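Local coordinates for activator of Hsp90 ATPase homologue 1/2-like C-terminal domain-containing protein (Nitrosomonas europaea, PDB 1XFS) that is of unknown function but belongs to the AHA1 family, related to activators of the Hsp90 ATPase, and has a Bet v 1-like fold often used for ligand binding, at residues V20-V25 with T81-L86. Numbering follows the deposited sequence.
Sequences VPVNLV and TDEKRL
In the Bet v 1-like fold of the AHA1 family, the turn joining strands 70-81 and 85-89 of the antiparallel sheet reaches the first turn of helix 22-30, where Glu83 meets Val22 and Asn23 at the surface. That turn carries a classic beta bulge: two residues, Lys84 and Arg85, sit opposite the single Thr81, whose carbonyl oxygen accepts from both of their backbone N-H groups. Glu83, its backbone left-handed (phi 54°) where the chain reverses, projects toward the helix. Its CG stands anti to the carbonyl carbon (chi1 -59°) and the chain beyond is extended; the side chain crosses that of Val22 at about a right angle and lays its carboxylate against Asn23, OE1 being 3.6 Å from Asn23 CB. The Glu83 side chain also touches Trp26 further along the helix, and Val22 rests on Leu120 of strand 115-122. No direct hydrogen bond joins the segments; instead one water donates to Asn23 O at 2.8 Å and to Glu83 OE1 at 2.9 Å. With only an alanine methyl at Glu83, that water is likely to lose its second acceptor. Val22 answers with both methyls: CG1 lies 3.7 Å from Glu83 OE2, while CG2 packs against the backbone, 3.4 Å from Glu83 O.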
loop_
_atom_site.group_PDB
_atom_site.type_symbol
_atom_site.label_atom_id
_atom_site.label_comp_id
_atom_site.label_asym_id
_atom_site.label_seq_id
_atom_site.Cartn_x
_atom_site.Cartn_y
_atom_site.Cartn_z
ATOM N N VAL A 20 24.444 -17.515 2.978
ATOM C CA VAL A 20 23.532 -17.978 4.007
ATOM C C VAL A 20 22.280 -18.495 3.306
ATOM O O VAL A 20 21.877 -17.961 2.274
ATOM C CB VAL A 20 23.145 -16.808 4.949
ATOM C CG1 VAL A 20 22.051 -17.230 5.907
ATOM C CG2 VAL A 20 24.376 -16.341 5.714
ATOM N N PRO A 21 21.664 -19.561 3.841
ATOM C CA PRO A 21 20.450 -20.139 3.250
ATOM C C PRO A 21 19.275 -19.160 3.291
ATOM O O PRO A 21 19.201 -18.307 4.173
ATOM C CB PRO A 21 20.211 -21.381 4.107
ATOM C CG PRO A 21 20.747 -20.961 5.437
ATOM C CD PRO A 21 22.045 -20.298 5.057
ATOM N N VAL A 22 18.359 -19.304 2.340
ATOM C CA VAL A 22 17.208 -18.416 2.228
ATOM C C VAL A 22 16.301 -18.400 3.451
ATOM O O VAL A 22 15.724 -17.361 3.788
ATOM C CB VAL A 22 16.358 -18.756 0.977
ATOM C CG1 VAL A 22 15.665 -20.110 1.156
ATOM C CG2 VAL A 22 15.340 -17.658 0.723
ATOM N N ASN A 23 16.165 -19.541 4.119
ATOM C CA ASN A 23 15.310 -19.605 5.301
ATOM C C ASN A 23 15.847 -18.689 6.398
ATOM O O ASN A 23 15.079 -18.003 7.073
ATOM C CB ASN A 23 15.193 -21.051 5.809
ATOM C CG ASN A 23 16.510 -21.610 6.312
ATOM O OD1 ASN A 23 17.508 -21.628 5.596
ATOM N ND2 ASN A 23 16.512 -22.078 7.555
ATOM N N LEU A 24 17.167 -18.664 6.565
ATOM C CA LEU A 24 17.775 -17.813 7.583
ATOM C C LEU A 24 17.685 -16.339 7.215
ATOM O O LEU A 24 17.405 -15.500 8.067
ATOM C CB LEU A 24 19.238 -18.195 7.800
ATOM C CG LEU A 24 19.480 -19.549 8.458
ATOM C CD1 LEU A 24 20.979 -19.739 8.639
ATOM C CD2 LEU A 24 18.766 -19.621 9.803
ATOM N N VAL A 25 17.933 -16.027 5.946
ATOM C CA VAL A 25 17.862 -14.650 5.482
ATOM C C VAL A 25 16.454 -14.122 5.723
ATOM O O VAL A 25 16.269 -12.992 6.193
ATOM C CB VAL A 25 18.199 -14.541 3.979
ATOM C CG1 VAL A 25 17.993 -13.108 3.492
ATOM C CG2 VAL A 25 19.644 -14.969 3.747
ATOM N N THR A 81 5.535 -12.854 0.931
ATOM C CA THR A 81 5.585 -14.135 0.241
ATOM C C THR A 81 6.794 -14.830 0.847
ATOM O O THR A 81 7.938 -14.526 0.523
ATOM C CB THR A 81 5.716 -13.904 -1.281
ATOM O OG1 THR A 81 4.609 -13.104 -1.726
ATOM C CG2 THR A 81 5.687 -15.225 -2.039
ATOM N N ASP A 82 6.514 -15.752 1.763
ATOM C CA ASP A 82 7.556 -16.459 2.503
ATOM C C ASP A 82 8.812 -16.865 1.726
ATOM O O ASP A 82 8.743 -17.531 0.693
ATOM C CB ASP A 82 6.945 -17.670 3.226
ATOM C CG ASP A 82 6.027 -17.263 4.382
ATOM O OD1 ASP A 82 5.994 -16.062 4.742
ATOM O OD2 ASP A 82 5.328 -18.144 4.934
ATOM N N GLU A 83 9.954 -16.416 2.250
ATOM C CA GLU A 83 11.281 -16.679 1.703
ATOM C C GLU A 83 11.434 -16.311 0.234
ATOM O O GLU A 83 12.308 -16.817 -0.460
ATOM C CB GLU A 83 11.653 -18.150 1.950
ATOM C CG GLU A 83 11.633 -18.489 3.440
ATOM C CD GLU A 83 11.978 -19.930 3.755
ATOM O OE1 GLU A 83 11.757 -20.348 4.912
ATOM O OE2 GLU A 83 12.476 -20.642 2.859
ATOM N N LYS A 84 10.601 -15.383 -0.229
ATOM C CA LYS A 84 10.633 -14.985 -1.626
ATOM C C LYS A 84 10.556 -13.482 -1.839
ATOM O O LYS A 84 11.432 -12.895 -2.473
ATOM C CB LYS A 84 9.478 -15.673 -2.364
ATOM C CG LYS A 84 9.253 -15.201 -3.791
ATOM C CD LYS A 84 10.456 -15.465 -4.674
ATOM C CE LYS A 84 10.217 -14.928 -6.077
ATOM N NZ LYS A 84 8.974 -15.484 -6.685
ATOM N N ARG A 85 9.510 -12.859 -1.310
ATOM C CA ARG A 85 9.345 -11.425 -1.502
ATOM C C ARG A 85 8.707 -10.714 -0.314
ATOM O O ARG A 85 7.711 -11.167 0.239
ATOM C CB ARG A 85 8.510 -11.161 -2.765
ATOM C CG ARG A 85 8.458 -9.690 -3.159
ATOM C CD ARG A 85 7.560 -9.429 -4.360
ATOM N NE ARG A 85 8.061 -10.025 -5.593
ATOM C CZ ARG A 85 7.680 -11.207 -6.070
ATOM N NH1 ARG A 85 6.783 -11.936 -5.417
ATOM N NH2 ARG A 85 8.194 -11.663 -7.208
ATOM N N LEU A 86 9.309 -9.595 0.074
ATOM C CA LEU A 86 8.808 -8.789 1.169
ATOM C C LEU A 86 8.694 -7.362 0.662
ATOM O O LEU A 86 9.638 -6.819 0.096
ATOM C CB LEU A 86 9.771 -8.834 2.354
ATOM C CG LEU A 86 9.295 -8.129 3.622
ATOM C CD1 LEU A 86 8.024 -8.801 4.150
ATOM C CD2 LEU A 86 10.398 -8.206 4.669
HETATM O O HOH W 1 12.426 -18.757 7.288
#